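Local coordinates for putative glyoxalase superfamily protein (Ralstonia eutropha, PDB 3IUZ) that probably acts as an iron(II)-dependent dioxygenase of the 2-oxoadipate dioxygenase/decarboxylase family, which converts 2-oxoadipate to 2-hydroxyglutarate, at residues A[209-217]-A[285-296]; A[103-111]-A[169-180]. All coordinates share one frame; numbering follows the deposited sequence.

Contact 1. Residues A[209-217]-A[285-296]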
loop_
_atom_site.group_PDB
_atom_site.type_symbol
_atom_site.label_atom_id
_atom_site.label_comp_id
_atom_site.label_asym_id
_atom_site.label_seq_id
_atom_site.Cartn_x
_atom_site.Cartn_y
_atom_site.Cartn_z
ATOM N N GLY A 209 -14.943 12.336 -0.698
ATOM C CA GLY A 209 -14.640 13.758 -0.727
ATOM C C GLY A 209 -14.099 14.240 0.604
ATOM O O GLY A 209 -14.033 13.482 1.556
ATOM N N VAL A 210 -13.728 15.516 0.640
ATOM C CA VAL A 210 -13.218 16.157 1.837
ATOM C C VAL A 210 -14.225 15.939 2.952
ATOM O O VAL A 210 -15.363 16.277 2.803
ATOM C CB VAL A 210 -12.989 17.672 1.602
ATOM C CG1 VAL A 210 -12.545 18.361 2.872
ATOM C CG2 VAL A 210 -11.998 17.898 0.450
ATOM N N PRO A 211 -13.813 15.348 4.062
ATOM C CA PRO A 211 -14.754 15.181 5.160
ATOM C C PRO A 211 -14.916 16.432 6.030
ATOM O O PRO A 211 -14.043 17.309 6.050
ATOM C CB PRO A 211 -14.095 14.114 6.012
ATOM C CG PRO A 211 -12.684 14.368 5.841
ATOM C CD PRO A 211 -12.513 14.765 4.387
ATOM N N ARG A 212 -16.023 16.454 6.774
ATOM C CA ARG A 212 -16.313 17.521 7.732
ATOM C C ARG A 212 -15.358 17.395 8.901
ATOM O O ARG A 212 -15.083 16.305 9.379
ATOM C CB ARG A 212 -17.716 17.383 8.260
ATOM C CG ARG A 212 -18.741 17.698 7.214
ATOM C CD ARG A 212 -20.140 17.502 7.691
ATOM N NE ARG A 212 -20.987 17.510 6.499
ATOM C CZ ARG A 212 -22.292 17.303 6.484
ATOM N NH1 ARG A 212 -22.956 17.103 7.627
ATOM N NH2 ARG A 212 -22.935 17.320 5.312
ATOM N N LEU A 213 -14.860 18.522 9.365
ATOM C CA LEU A 213 -13.931 18.506 10.448
ATOM C C LEU A 213 -14.584 17.849 11.656
ATOM O O LEU A 213 -13.967 17.023 12.343
ATOM C CB LEU A 213 -13.470 19.943 10.755
ATOM C CG LEU A 213 -12.535 20.074 11.979
ATOM C CD1 LEU A 213 -11.270 19.302 11.763
ATOM C CD2 LEU A 213 -12.203 21.527 12.267
ATOM N N ALA A 214 -15.842 18.214 11.898
ATOM C CA ALA A 214 -16.617 17.639 13.006
ATOM C C ALA A 214 -16.718 16.125 12.952
ATOM O O ALA A 214 -16.677 15.489 13.985
ATOM C CB ALA A 214 -18.002 18.259 13.065
ATOM N N ASP A 215 -16.847 15.546 11.757
ATOM C CA ASP A 215 -16.961 14.093 11.656
ATOM C C ASP A 215 -15.610 13.436 11.903
ATOM O O ASP A 215 -15.530 12.410 12.599
ATOM C CB ASP A 215 -17.523 13.674 10.277
ATOM C CG ASP A 215 -18.964 14.036 10.123
ATOM O OD1 ASP A 215 -19.636 14.233 11.172
ATOM O OD2 ASP A 215 -19.412 14.129 8.974
ATOM N N TYR A 216 -14.556 14.064 11.374
ATOM C CA TYR A 216 -13.180 13.611 11.610
ATOM C C TYR A 216 -12.925 13.512 13.099
ATOM O O TYR A 216 -12.430 12.477 13.611
ATOM C CB TYR A 216 -12.135 14.536 10.940
ATOM C CG TYR A 216 -10.721 14.254 11.409
ATOM C CD1 TYR A 216 -10.026 13.139 10.936
ATOM C CD2 TYR A 216 -10.085 15.077 12.356
ATOM C CE1 TYR A 216 -8.738 12.857 11.368
ATOM C CE2 TYR A 216 -8.759 14.788 12.815
ATOM C CZ TYR A 216 -8.085 13.709 12.328
ATOM O OH TYR A 216 -6.799 13.384 12.777
ATOM N N GLU A 217 -13.346 14.547 13.816
ATOM C CA GLU A 217 -13.136 14.610 15.260
ATOM C C GLU A 217 -13.986 13.583 15.995
ATOM O O GLU A 217 -13.502 12.919 16.898
ATOM C CB GLU A 217 -13.348 16.045 15.774
ATOM C CG GLU A 217 -12.276 16.986 15.206
ATOM C CD GLU A 217 -12.573 18.474 15.339
ATOM O OE1 GLU A 217 -13.724 18.868 15.631
ATOM O OE2 GLU A 217 -11.617 19.250 15.134
ATOM N N GLN A 285 -7.336 18.855 3.996
ATOM C CA GLN A 285 -8.495 19.716 4.028
ATOM C C GLN A 285 -9.689 19.055 4.700
ATOM O O GLN A 285 -9.886 17.857 4.640
ATOM C CB GLN A 285 -8.874 20.128 2.612
ATOM C CG GLN A 285 -7.824 20.994 1.952
ATOM C CD GLN A 285 -8.138 21.295 0.516
ATOM O OE1 GLN A 285 -8.597 20.435 -0.238
ATOM N NE2 GLN A 285 -7.877 22.519 0.122
ATOM N N PHE A 286 -10.495 19.876 5.328
ATOM C CA PHE A 286 -11.722 19.492 5.968
ATOM C C PHE A 286 -12.805 20.555 5.764
ATOM O O PHE A 286 -12.511 21.708 5.500
ATOM C CB PHE A 286 -11.538 19.353 7.467
ATOM C CG PHE A 286 -10.532 18.349 7.858
ATOM C CD1 PHE A 286 -9.186 18.678 7.890
ATOM C CD2 PHE A 286 -10.916 17.057 8.230
ATOM C CE1 PHE A 286 -8.235 17.733 8.297
ATOM C CE2 PHE A 286 -9.983 16.133 8.620
ATOM C CZ PHE A 286 -8.622 16.476 8.658
ATOM N N ILE A 287 -14.051 20.161 5.935
ATOM C CA ILE A 287 -15.170 21.097 5.831
ATOM C C ILE A 287 -15.520 21.567 7.215
ATOM O O ILE A 287 -15.815 20.776 8.137
ATOM C CB ILE A 287 -16.394 20.501 5.143
ATOM C CG1 ILE A 287 -15.999 19.937 3.767
ATOM C CG2 ILE A 287 -17.549 21.559 5.060
ATOM C CD1 ILE A 287 -15.435 20.938 2.750
ATOM N N GLY A 288 -15.473 22.886 7.358
ATOM C CA GLY A 288 -15.764 23.546 8.621
ATOM C C GLY A 288 -17.241 23.700 8.942
ATOM O O GLY A 288 -18.090 23.367 8.135
ATOM N N ALA A 289 -17.527 24.211 10.134
ATOM C CA ALA A 289 -18.897 24.298 10.638
ATOM C C ALA A 289 -19.821 25.141 9.734
ATOM O O ALA A 289 -21.037 24.931 9.736
ATOM C CB ALA A 289 -18.914 24.873 12.054
ATOM N N GLN A 290 -19.271 26.062 8.958
ATOM C CA GLN A 290 -20.121 26.865 8.082
ATOM C C GLN A 290 -19.875 26.515 6.645
ATOM O O GLN A 290 -20.057 27.351 5.772
ATOM C CB GLN A 290 -19.889 28.359 8.322
ATOM C CG GLN A 290 -20.276 28.758 9.745
ATOM C CD GLN A 290 -20.038 30.210 10.038
ATOM O OE1 GLN A 290 -19.088 30.564 10.739
ATOM N NE2 GLN A 290 -20.902 31.073 9.506
ATOM N N GLY A 291 -19.438 25.282 6.391
ATOM C CA GLY A 291 -19.168 24.849 5.021
ATOM C C GLY A 291 -17.861 25.304 4.397
ATOM O O GLY A 291 -17.528 24.873 3.291
ATOM N N GLU A 292 -17.102 26.133 5.094
ATOM C CA GLU A 292 -15.756 26.546 4.625
ATOM C C GLU A 292 -14.704 25.411 4.625
ATOM O O GLU A 292 -14.844 24.434 5.348
ATOM C CB GLU A 292 -15.243 27.761 5.433
ATOM C CG GLU A 292 -14.664 27.489 6.849
ATOM C CD GLU A 292 -15.710 27.116 7.880
ATOM O OE1 GLU A 292 -16.870 26.818 7.514
ATOM O OE2 GLU A 292 -15.364 27.087 9.076
ATOM N N THR A 293 -13.678 25.543 3.789
ATOM C CA THR A 293 -12.568 24.600 3.762
ATOM C C THR A 293 -11.547 25.064 4.758
ATOM O O THR A 293 -11.121 26.229 4.697
ATOM C CB THR A 293 -11.883 24.508 2.405
ATOM O OG1 THR A 293 -12.838 24.093 1.440
ATOM C CG2 THR A 293 -10.758 23.449 2.421
ATOM N N VAL A 294 -11.196 24.189 5.692
ATOM C CA VAL A 294 -10.150 24.470 6.677
ATOM C C VAL A 294 -9.073 23.390 6.539
ATOM O O VAL A 294 -9.278 22.384 5.898
ATOM C CB VAL A 294 -10.696 24.497 8.110
ATOM C CG1 VAL A 294 -11.869 25.514 8.234
ATOM C CG2 VAL A 294 -11.121 23.123 8.527
ATOM N N GLU A 295 -7.913 23.603 7.117
ATOM C CA GLU A 295 -6.830 22.648 6.964
ATOM C C GLU A 295 -6.324 22.245 8.316
ATOM O O GLU A 295 -6.344 23.033 9.235
ATOM C CB GLU A 295 -5.688 23.263 6.152
ATOM C CG GLU A 295 -6.073 23.578 4.704
ATOM C CD GLU A 295 -4.875 23.815 3.818
ATOM O OE1 GLU A 295 -3.790 24.166 4.341
ATOM O OE2 GLU A 295 -5.001 23.619 2.593
ATOM N N ARG A 296 -5.839 21.024 8.424
ATOM C CA ARG A 296 -5.186 20.572 9.627
ATOM C C ARG A 296 -4.022 19.672 9.239
ATOM O O ARG A 296 -4.004 19.076 8.161
ATOM C CB ARG A 296 -6.156 19.771 10.491
ATOM C CG ARG A 296 -7.235 20.572 11.137
ATOM C CD ARG A 296 -6.674 21.342 12.326
ATOM N NE ARG A 296 -7.740 21.872 13.143
ATOM C CZ ARG A 296 -8.502 22.905 12.821
ATOM N NH1 ARG A 296 -8.348 23.553 11.664
ATOM N NH2 ARG A 296 -9.440 23.300 13.672
HETATM O O HOH W 1 -17.065 20.441 10.451
HETATM O O HOH W 2 -11.170 21.775 15.745
#

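Contact 2. Residues A[103-111]-A[169-180]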
loop_
_atom_site.group_PDB
_atom_site.type_symbol
_atom_site.label_atom_id
_atom_site.label_comp_id
_atom_site.label_asym_id
_atom_site.label_seq_id
_atom_site.Cartn_x
_atom_site.Cartn_y
_atom_site.Cartn_z
ATOM N N PHE A 103 -10.275 -4.073 -3.196
ATOM C CA PHE A 103 -8.957 -4.441 -3.674
ATOM C C PHE A 103 -8.765 -5.918 -4.071
ATOM O O PHE A 103 -7.993 -6.181 -4.960
ATOM C CB PHE A 103 -7.915 -4.006 -2.639
ATOM C CG PHE A 103 -7.763 -2.529 -2.618
ATOM C CD1 PHE A 103 -6.995 -1.912 -3.587
ATOM C CD2 PHE A 103 -8.559 -1.750 -1.782
ATOM C CE1 PHE A 103 -6.955 -0.557 -3.672
ATOM C CE2 PHE A 103 -8.516 -0.391 -1.864
ATOM C CZ PHE A 103 -7.693 0.203 -2.792
ATOM N N THR A 104 -9.458 -6.867 -3.460
ATOM C CA THR A 104 -9.280 -8.250 -3.909
ATOM C C THR A 104 -9.719 -8.440 -5.392
ATOM O O THR A 104 -9.149 -9.253 -6.089
ATOM C CB THR A 104 -9.986 -9.260 -3.016
ATOM O OG1 THR A 104 -11.317 -8.860 -2.775
ATOM C CG2 THR A 104 -9.239 -9.375 -1.643
ATOM N N ARG A 105 -10.733 -7.707 -5.819
ATOM C CA ARG A 105 -11.168 -7.648 -7.210
ATOM C C ARG A 105 -10.078 -7.142 -8.181
ATOM O O ARG A 105 -10.212 -7.342 -9.388
ATOM C CB ARG A 105 -12.405 -6.789 -7.360
ATOM C CG ARG A 105 -12.125 -5.261 -7.275
ATOM C CD ARG A 105 -13.359 -4.397 -7.152
ATOM N NE ARG A 105 -12.996 -3.004 -6.864
ATOM C CZ ARG A 105 -13.642 -1.920 -7.300
ATOM N NH1 ARG A 105 -14.734 -1.994 -8.056
ATOM N NH2 ARG A 105 -13.216 -0.731 -6.922
ATOM N N ILE A 106 -9.014 -6.519 -7.635
ATOM C CA ILE A 106 -7.853 -6.088 -8.376
ATOM C C ILE A 106 -6.701 -7.080 -8.181
ATOM O O ILE A 106 -6.082 -7.542 -9.150
ATOM C CB ILE A 106 -7.372 -4.664 -7.931
ATOM C CG1 ILE A 106 -8.435 -3.584 -8.160
ATOM C CG2 ILE A 106 -6.048 -4.302 -8.611
ATOM C CD1 ILE A 106 -8.107 -2.167 -7.458
ATOM N N LEU A 107 -6.385 -7.414 -6.927
ATOM C CA LEU A 107 -5.195 -8.207 -6.665
ATOM C C LEU A 107 -5.330 -9.641 -7.185
ATOM O O LEU A 107 -4.338 -10.247 -7.573
ATOM C CB LEU A 107 -4.911 -8.285 -5.146
ATOM C CG LEU A 107 -4.707 -6.919 -4.476
ATOM C CD1 LEU A 107 -4.480 -6.950 -2.990
ATOM C CD2 LEU A 107 -3.543 -6.186 -5.157
ATOM N N ARG A 108 -6.551 -10.189 -7.140
ATOM C CA ARG A 108 -6.781 -11.589 -7.516
ATOM C C ARG A 108 -6.475 -11.776 -9.004
ATOM O O ARG A 108 -5.648 -12.594 -9.329
ATOM C CB ARG A 108 -8.184 -12.040 -7.126
ATOM C CG ARG A 108 -8.381 -12.128 -5.631
ATOM C CD ARG A 108 -7.708 -13.314 -4.970
ATOM N NE ARG A 108 -8.443 -14.525 -5.255
ATOM C CZ ARG A 108 -7.973 -15.627 -5.811
ATOM N NH1 ARG A 108 -6.700 -15.752 -6.167
ATOM N NH2 ARG A 108 -8.820 -16.632 -6.047
ATOM N N PRO A 109 -7.060 -10.968 -9.899
ATOM C CA PRO A 109 -6.693 -11.160 -11.308
ATOM C C PRO A 109 -5.227 -10.777 -11.643
ATOM O O PRO A 109 -4.659 -11.255 -12.622
ATOM C CB PRO A 109 -7.687 -10.261 -12.040
ATOM C CG PRO A 109 -8.157 -9.272 -10.979
ATOM C CD PRO A 109 -8.207 -10.045 -9.755
ATOM N N LEU A 110 -4.594 -9.921 -10.849
ATOM C CA LEU A 110 -3.143 -9.697 -10.965
ATOM C C LEU A 110 -2.279 -10.919 -10.631
ATOM O O LEU A 110 -1.113 -10.947 -10.998
ATOM C CB LEU A 110 -2.670 -8.569 -10.093
ATOM C CG LEU A 110 -3.016 -7.153 -10.582
ATOM C CD1 LEU A 110 -2.611 -6.093 -9.482
ATOM C CD2 LEU A 110 -2.433 -6.781 -11.977
ATOM N N GLY A 111 -2.851 -11.895 -9.920
ATOM C CA GLY A 111 -2.137 -13.115 -9.580
ATOM C C GLY A 111 -1.902 -13.327 -8.086
ATOM O O GLY A 111 -1.203 -14.244 -7.716
ATOM N N ASP A 169 -16.033 4.922 -7.216
ATOM C CA ASP A 169 -15.336 3.692 -7.604
ATOM C C ASP A 169 -14.255 4.016 -8.614
ATOM O O ASP A 169 -14.532 4.367 -9.788
ATOM C CB ASP A 169 -16.307 2.636 -8.148
ATOM C CG ASP A 169 -15.612 1.287 -8.426
ATOM O OD1 ASP A 169 -14.362 1.242 -8.400
ATOM O OD2 ASP A 169 -16.329 0.269 -8.643
ATOM N N PRO A 170 -12.985 3.939 -8.186
ATOM C CA PRO A 170 -11.895 4.267 -9.105
ATOM C C PRO A 170 -11.555 3.224 -10.168
ATOM O O PRO A 170 -10.803 3.516 -11.098
ATOM C CB PRO A 170 -10.705 4.394 -8.144
ATOM C CG PRO A 170 -11.001 3.285 -7.167
ATOM C CD PRO A 170 -12.459 3.405 -6.915
ATOM N N LEU A 171 -12.101 2.024 -10.058
ATOM C CA LEU A 171 -11.740 0.934 -10.987
ATOM C C LEU A 171 -12.593 1.009 -12.262
ATOM O O LEU A 171 -13.679 0.474 -12.318
ATOM C CB LEU A 171 -11.943 -0.406 -10.277
ATOM C CG LEU A 171 -11.308 -1.600 -11.029
ATOM C CD1 LEU A 171 -9.815 -1.515 -11.057
ATOM C CD2 LEU A 171 -11.754 -2.935 -10.392
ATOM N N THR A 172 -12.052 1.629 -13.287
ATOM C CA THR A 172 -12.800 2.006 -14.454
ATOM C C THR A 172 -13.106 0.755 -15.338
ATOM O O THR A 172 -12.489 -0.302 -15.158
ATOM C CB THR A 172 -12.020 3.007 -15.292
ATOM O OG1 THR A 172 -10.935 2.352 -15.956
ATOM C CG2 THR A 172 -11.537 4.235 -14.462
ATOM N N PRO A 173 -13.997 0.910 -16.325
ATOM C CA PRO A 173 -14.292 -0.223 -17.202
ATOM C C PRO A 173 -13.101 -0.687 -18.013
ATOM O O PRO A 173 -12.956 -1.872 -18.268
ATOM C CB PRO A 173 -15.374 0.303 -18.130
ATOM C CG PRO A 173 -15.902 1.581 -17.516
ATOM C CD PRO A 173 -14.994 1.995 -16.437
ATOM N N ARG A 174 -12.284 0.257 -18.451
ATOM C CA ARG A 174 -11.085 -0.073 -19.181
ATOM C C ARG A 174 -10.116 -0.821 -18.253
ATOM O O ARG A 174 -9.438 -1.759 -18.698
ATOM C CB ARG A 174 -10.456 1.201 -19.721
ATOM C CG ARG A 174 -9.175 0.954 -20.468
ATOM C CD ARG A 174 -9.403 0.276 -21.823
ATOM N NE ARG A 174 -8.125 0.117 -22.505
ATOM C CZ ARG A 174 -7.891 -0.735 -23.494
ATOM N NH1 ARG A 174 -8.855 -1.528 -24.000
ATOM N NH2 ARG A 174 -6.684 -0.818 -23.964
ATOM N N ALA A 175 -10.033 -0.395 -16.987
ATOM C CA ALA A 175 -9.154 -1.051 -16.016
ATOM C C ALA A 175 -9.596 -2.523 -15.889
ATOM O O ALA A 175 -8.777 -3.449 -15.887
ATOM C CB ALA A 175 -9.193 -0.354 -14.617
ATOM N N GLN A 176 -10.892 -2.718 -15.755
ATOM C CA GLN A 176 -11.430 -4.081 -15.593
ATOM C C GLN A 176 -11.263 -4.911 -16.830
ATOM O O GLN A 176 -11.016 -6.098 -16.730
ATOM C CB GLN A 176 -12.879 -4.033 -15.169
ATOM C CG GLN A 176 -13.068 -3.426 -13.778
ATOM C CD GLN A 176 -14.506 -3.442 -13.289
ATOM O OE1 GLN A 176 -15.163 -4.513 -13.218
ATOM N NE2 GLN A 176 -14.990 -2.259 -12.861
ATOM N N THR A 177 -11.409 -4.287 -18.011
ATOM C CA THR A 177 -11.148 -4.964 -19.266
ATOM C C THR A 177 -9.743 -5.566 -19.310
ATOM O O THR A 177 -9.546 -6.779 -19.628
ATOM C CB THR A 177 -11.299 -3.976 -20.448
ATOM O OG1 THR A 177 -12.651 -3.482 -20.476
ATOM C CG2 THR A 177 -10.939 -4.658 -21.791
ATOM N N LEU A 178 -8.750 -4.761 -18.935
ATOM C CA LEU A 178 -7.340 -5.184 -19.067
ATOM C C LEU A 178 -6.958 -6.209 -17.978
ATOM O O LEU A 178 -6.215 -7.161 -18.240
ATOM C CB LEU A 178 -6.397 -3.948 -19.033
ATOM C CG LEU A 178 -6.520 -3.018 -20.269
ATOM C CD1 LEU A 178 -5.643 -1.722 -20.146
ATOM C CD2 LEU A 178 -6.151 -3.816 -21.549
ATOM N N LEU A 179 -7.488 -5.986 -16.779
ATOM C CA LEU A 179 -7.316 -6.894 -15.656
ATOM C C LEU A 179 -7.763 -8.335 -15.978
ATOM O O LEU A 179 -7.053 -9.298 -15.729
ATOM C CB LEU A 179 -8.142 -6.348 -14.498
ATOM C CG LEU A 179 -7.673 -6.638 -13.097
ATOM C CD1 LEU A 179 -6.157 -6.474 -13.041
ATOM C CD2 LEU A 179 -8.469 -5.688 -12.127
ATOM N N TRP A 180 -8.961 -8.476 -16.557
ATOM C CA TRP A 180 -9.514 -9.779 -16.864
ATOM C C TRP A 180 -8.954 -10.417 -18.141
ATOM O O TRP A 180 -8.910 -11.655 -18.208
ATOM C CB TRP A 180 -11.057 -9.709 -16.770
ATOM C CG TRP A 180 -11.378 -9.491 -15.346
ATOM C CD1 TRP A 180 -11.678 -8.305 -14.715
ATOM C CD2 TRP A 180 -11.216 -10.458 -14.302
ATOM N NE1 TRP A 180 -11.774 -8.509 -13.372
ATOM C CE2 TRP A 180 -11.491 -9.814 -13.090
ATOM C CE3 TRP A 180 -10.867 -11.813 -14.283
ATOM C CZ2 TRP A 180 -11.427 -10.480 -11.857
ATOM C CZ3 TRP A 180 -10.795 -12.467 -13.057
ATOM C CH2 TRP A 180 -11.126 -11.793 -11.862
HETATM O O HOH W 3 -12.148 -6.600 -11.183
#

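Contact 1. Residues A[209-217]-A[285-296]
Arg212 and Ile287 pair as a single beta bridge, their CA atoms 4.2 Å apart. Ile287 N donates to Pro211 O at 2.9 Å. Leu213 N donates in turn to Ile287 O in a nearly straight bond of 2.7 Å. Helix 213-217 then leaves the strand 285-287 at 105°. A water carries the junction one residue further, donating to Ile287 O and accepting from Ala214 N. The partner is a beta hairpin: strands 285-287 and 293-296 run antiparallel, Phe286 and Val294 exchange both backbone bonds, and a type I turn spans Gly288 to Gly291. The backbone around Arg212, the N-cap residue of the helix, thus docks on strand 285-287 of the hairpin. Phe286 packs against Leu213 and Tyr216 of the helix. Leu213 CD1 lies over one face of its ring, offset to the rim, while Phe286 CE2 meets Tyr216 CG at 3.4 Å, the two ring planes inclined at 55°. With CG anti to the backbone N (chi1 176°), Leu213 sends CD2 over a face of the Arg296 guanidinium, 3.6 Å from Arg296 NH2. At the other end, Val210 CG1 packs 3.9 Å from Ile287 CD1.

Contact 2. Residues A[103-111]-A[169-180]
A helix-helix packing joins 103-110 to 173-180, their axes 9.7 Å apart and inclined at 32°, with a salt bridge to the loop leading into the second helix. Pro109 meets that helix directly. Its CB sits over the six-membered ring of Trp180 in a CH-pi contact, 3.7 Å from the centroid and 11° off the normal. Leu179 is modelled in two conformers; in the one described here its CG comes to 3.4 Å of Pro109 CG, CD1 touches Leu110 CD2 and CD2 lies near Arg105 O. That carbonyl also takes a bond from a water, which accepts from Trp180 NE1 at the indole edge. Arg105, extended from CG to NE, reaches Asp169 end-on: Arg105 NH1 binds Asp169 OD2 (2.8 Å) and Arg105 NH2 binds Asp169 OD1 (2.7 Å), both close to the guanidinium plane. Asp169 OD1 is gripped twice, since Leu171 N closes an Asx turn on it from the opposite face of the carboxylate. On the same loop, Leu171 CB lies over one face of the guanidinium and Leu171 CD1 meets Ile106 CG1 at 3.8 Å. Thr172 OG1 caps the second helix through Ala175 N. Leu200 of helix 190-200 touches both Ile106 and Leu171, helix 42-60 lies against Leu110, and Phe103 rests on strand 80-87.

How the contacts relate
Contact 2 (103-111 with 169-180) comes first along the chain and is complete before contact 1 (209-217 with 285-296) begins. They lie about 32 Å apart, centre to centre, and about 10 Å between nearest atoms, without touching. The centre of contact 2 is about 16 Å, that of contact 1 about 25 Å, from the centre of the chain. Contact 2 joins helices 101-110 and 173-185 to each other beside the mixed sheet, whereas contact 1 joins the start of helix 213-222 to a hairpin of that sheet. Strand 238-242 connects the regions, pairing with both 80-87, which Phe103 touches, and 293-306, which Phe286 touches. Both contacts belong to the 2-oxoadipate dioxygenase/decarboxylase region, of the glyoxalase clan.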